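Local coordinates for xyloglucan-specific endo-beta-1,4-glucanase GH12 (PDB 4NPR), which probably hydrolyses internal beta-1,4-glucosidic linkages of xyloglucan, with retention of the anomeric configuration, as a beta-jelly-roll glycoside hydrolase of family 12, at residues S33-G37 with N38-Y42; T161-A165 with G166-N170. All blocks are in the same frame, centred on the assembly; numbering follows the deposited sequence.

Contact 1: S33-G37 with N38-Y42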
# COMPACT_ATOMS: atom_id res chain seq x y z
N SER A 33 -0.18 -9.71 -13.96
CA SER A 33 -1.30 -9.75 -12.99
C SER A 33 -2.24 -10.96 -13.15
O SER A 33 -2.20 -11.68 -14.14
CB SER A 33 -2.11 -8.46 -13.04
OG SER A 33 -2.92 -8.36 -14.19
N VAL A 34 -3.07 -11.18 -12.14
CA VAL A 34 -4.06 -12.25 -12.11
C VAL A 34 -5.19 -11.77 -11.26
O VAL A 34 -4.99 -10.98 -10.36
CB VAL A 34 -3.53 -13.57 -11.50
CG1 VAL A 34 -2.87 -14.43 -12.55
CG2 VAL A 34 -2.56 -13.32 -10.33
N THR A 35 -6.38 -12.26 -11.55
CA THR A 35 -7.59 -11.86 -10.89
C THR A 35 -8.07 -13.02 -10.01
O THR A 35 -8.11 -14.14 -10.46
CB THR A 35 -8.65 -11.58 -11.99
OG1 THR A 35 -8.18 -10.51 -12.83
CG2 THR A 35 -10.04 -11.25 -11.39
N GLU A 36 -8.44 -12.77 -8.77
CA GLU A 36 -8.93 -13.85 -7.92
C GLU A 36 -9.98 -13.29 -7.01
O GLU A 36 -9.74 -12.36 -6.26
CB GLU A 36 -7.81 -14.45 -7.06
CG GLU A 36 -6.51 -14.79 -7.77
CD GLU A 36 -6.52 -16.09 -8.61
OE1 GLU A 36 -7.54 -16.85 -8.62
OE2 GLU A 36 -5.46 -16.34 -9.26
N GLY A 37 -11.15 -13.88 -7.03
CA GLY A 37 -12.27 -13.36 -6.27
C GLY A 37 -12.39 -11.87 -6.51
O GLY A 37 -12.59 -11.41 -7.64
N ASN A 38 -12.25 -11.12 -5.44
CA ASN A 38 -12.40 -9.69 -5.54
C ASN A 38 -11.12 -8.93 -5.63
O ASN A 38 -11.14 -7.74 -5.45
CB ASN A 38 -13.22 -9.21 -4.36
CG ASN A 38 -14.58 -9.78 -4.39
OD1 ASN A 38 -15.27 -9.73 -5.42
ND2 ASN A 38 -14.98 -10.38 -3.29
N TYR A 39 -10.03 -9.61 -5.96
CA TYR A 39 -8.72 -8.97 -6.01
C TYR A 39 -8.13 -9.12 -7.43
O TYR A 39 -8.55 -9.98 -8.18
CB TYR A 39 -7.79 -9.56 -4.94
CG TYR A 39 -8.33 -9.46 -3.51
CD1 TYR A 39 -8.20 -8.28 -2.78
CD2 TYR A 39 -8.99 -10.55 -2.88
CE1 TYR A 39 -8.67 -8.16 -1.48
CE2 TYR A 39 -9.47 -10.44 -1.56
CZ TYR A 39 -9.31 -9.23 -0.88
OH TYR A 39 -9.77 -9.06 0.41
N ILE A 40 -7.25 -8.20 -7.80
CA ILE A 40 -6.32 -8.39 -8.88
C ILE A 40 -4.98 -8.17 -8.20
O ILE A 40 -4.77 -7.19 -7.46
CB ILE A 40 -6.51 -7.36 -10.00
CG1 ILE A 40 -7.86 -7.58 -10.71
CG2 ILE A 40 -5.43 -7.50 -11.06
CD1 ILE A 40 -8.31 -6.39 -11.53
N LEU A 41 -4.08 -9.13 -8.39
CA LEU A 41 -2.78 -9.09 -7.79
C LEU A 41 -1.82 -8.70 -8.87
O LEU A 41 -1.82 -9.30 -9.93
CB LEU A 41 -2.43 -10.46 -7.22
CG LEU A 41 -1.07 -10.68 -6.58
CD1 LEU A 41 -0.97 -9.97 -5.24
CD2 LEU A 41 -0.84 -12.16 -6.33
N TYR A 42 -0.97 -7.72 -8.60
CA TYR A 42 -0.12 -7.08 -9.61
C TYR A 42 1.33 -7.19 -9.23
O TYR A 42 1.65 -7.06 -8.08
CB TYR A 42 -0.40 -5.57 -9.67
CG TYR A 42 -1.75 -5.15 -10.19
CD1 TYR A 42 -1.95 -4.96 -11.57
CD2 TYR A 42 -2.82 -4.88 -9.30
CE1 TYR A 42 -3.18 -4.53 -12.06
CE2 TYR A 42 -4.06 -4.46 -9.79
CZ TYR A 42 -4.22 -4.27 -11.17
OH TYR A 42 -5.41 -3.86 -11.70

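Contact 2: T161-A165 with G166-N170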
# COMPACT_ATOMS: atom_id res chain seq x y z
N THR A 161 1.43 13.47 14.78
CA THR A 161 1.74 12.14 15.27
C THR A 161 0.50 11.49 15.88
O THR A 161 0.53 11.04 17.01
CB THR A 161 2.90 12.23 16.29
OG1 THR A 161 2.55 13.13 17.35
CG2 THR A 161 4.22 12.74 15.59
N PRO A 162 -0.59 11.38 15.12
CA PRO A 162 -1.84 10.81 15.64
C PRO A 162 -1.83 9.30 15.86
O PRO A 162 -1.04 8.59 15.27
CB PRO A 162 -2.82 11.12 14.53
CG PRO A 162 -1.98 10.90 13.29
CD PRO A 162 -0.64 11.49 13.64
N THR A 163 -2.72 8.84 16.73
CA THR A 163 -2.93 7.43 17.00
C THR A 163 -4.25 7.08 16.28
O THR A 163 -5.26 7.69 16.52
CB THR A 163 -3.02 7.18 18.54
OG1 THR A 163 -1.72 7.33 19.14
CG2 THR A 163 -3.55 5.80 18.86
N VAL A 164 -4.24 6.13 15.38
CA VAL A 164 -5.38 5.76 14.59
C VAL A 164 -5.38 4.25 14.51
O VAL A 164 -4.31 3.62 14.33
CB VAL A 164 -5.24 6.26 13.13
CG1 VAL A 164 -6.49 5.92 12.33
CG2 VAL A 164 -4.89 7.74 13.09
N ALA A 165 -6.57 3.68 14.66
CA ALA A 165 -6.80 2.24 14.68
C ALA A 165 -5.84 1.50 15.62
O ALA A 165 -5.35 0.41 15.31
CB ALA A 165 -6.78 1.67 13.25
N GLY A 166 -5.61 2.14 16.78
CA GLY A 166 -4.80 1.61 17.89
C GLY A 166 -3.28 1.73 17.76
O GLY A 166 -2.58 1.26 18.62
N ILE A 167 -2.79 2.36 16.68
CA ILE A 167 -1.35 2.41 16.37
C ILE A 167 -0.93 3.87 16.29
O ILE A 167 -1.64 4.67 15.70
CB ILE A 167 -1.07 1.81 14.95
CG1 ILE A 167 -1.39 0.32 14.90
CG2 ILE A 167 0.36 2.07 14.49
CD1 ILE A 167 -1.36 -0.24 13.50
N LYS A 168 0.22 4.19 16.86
CA LYS A 168 0.80 5.54 16.78
C LYS A 168 1.54 5.72 15.46
O LYS A 168 2.36 4.90 15.07
CB LYS A 168 1.72 5.80 17.94
CG LYS A 168 1.83 7.28 18.37
CD LYS A 168 1.88 7.39 19.92
CE LYS A 168 2.73 8.57 20.43
NZ LYS A 168 2.38 9.88 19.81
N PHE A 169 1.20 6.80 14.77
CA PHE A 169 1.71 7.10 13.45
C PHE A 169 2.48 8.42 13.44
O PHE A 169 2.10 9.35 14.14
CB PHE A 169 0.52 7.22 12.50
CG PHE A 169 -0.05 5.89 12.09
CD1 PHE A 169 0.62 5.09 11.17
CD2 PHE A 169 -1.20 5.43 12.62
CE1 PHE A 169 0.12 3.86 10.81
CE2 PHE A 169 -1.70 4.21 12.27
CZ PHE A 169 -1.05 3.43 11.35
N ASN A 170 3.55 8.48 12.67
CA ASN A 170 4.03 9.74 12.16
C ASN A 170 3.26 10.04 10.86
O ASN A 170 3.23 9.21 9.97
CB ASN A 170 5.49 9.68 11.81
CG ASN A 170 6.38 9.59 13.01
OD1 ASN A 170 6.10 10.08 14.09
ND2 ASN A 170 7.50 8.94 12.82

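Contact 1: S33-G37 with N38-Y42
V34 and L41 face each other as a hydrogen-bonded antiparallel pair, with L41 N to V34 O at 2.9 Å. The reverse bond, V34 N to L41 O, is longer at 3.2 Å. Nearer the turn, E36 and Y39 form the second such pair, with Y39 N to E36 O at 2.8 Å. The CA of S33, T35 and I40 add weaker C-H...O contacts to carbonyls of the partner strand.

Side chains meet chiefly on the face of S33, T35, I40 and Y42. T35 OG1 runs alongside I40 CG1, 3.6 Å away, because both branches are anti to their own carbonyl carbons (chi1 -61° and -67°). S33 CB approaches the Y42 ring obliquely, 3.8 Å from CD1. On the other face V34 CG2 reaches L41 CB at 4.2 Å; E36 and L41 there pack on F60 of strand 53-64, and Y39 OH is hydrogen-bonded to N66 O and V240 N.

G37 and N38 occupy the corners of a type II' turn, G37 with positive phi (48°), making this a two-residue beta hairpin at the margin of a jelly-roll sheet.

Contact 2: T161-A165 with G166-N170
V164 and I167 close a tight beta hairpin through a type I' turn whose corners, A165 and G166, both have positive phi. The pair is joined in both directions: V164 N to I167 O measures 3.0 Å, and I167 N to V164 O 3.1 Å. Two residues further from the turn, F169 N donates to P162 O at 2.9 Å and extends the ladder beyond the short strand 163-164.

Packing is close on the side of V164 and F169, the two buried residues. The F169 ring presents its edge to the first strand, with V164 O lying in the ring plane 3.4 Å from CE2, and V164 CB 4.2 Å from F169 CD2. I167 CG2 lies 3.6 Å above one face of this ring, offset toward the rim. Helix 198-207 covers this side: F200 meets the F169 ring with the planes steeply inclined and also touches V164, while Y203 packs on P162.

The side of T161, T163 and K168, all exposed, is looser. The lysine starts with CG opposite its backbone N (chi1 -151°) and then bends at each later torsion, crossing T163 with CG 3.6 Å from T163 OG1. Its ammonium ends near T161 without a hydrogen bond across the hairpin. At the open end T161 and N170 lie side by side; N170 OD1 accepts a hydrogen bond from Q187 NE2, just past the end of strand 179-186, and T161 CG2 rests 3.6 Å from that same oxygen.

In the fold
From the N terminus, the chain passes strand 25-27 and, after a short loop, forms contact 1, which closes the hairpin of strands 33-36 and 39-42. More than a hundred residues later, after the first strands of both jelly-roll sheets, contact 2 closes the hairpin of 163-164 and 167-176. The two are in series, neither nested nor crossed. Both belong to the same mixed sheet but at its two margins, on opposite sides of the chain's centre, their centres about 30 Å apart. Strand 39-42 joins contact 1 to strand 87-97, and strand 167-176 joins contact 2 to strand 179-186. Contact 1 also packs against the second sheet, contact 2 against helix 198-207.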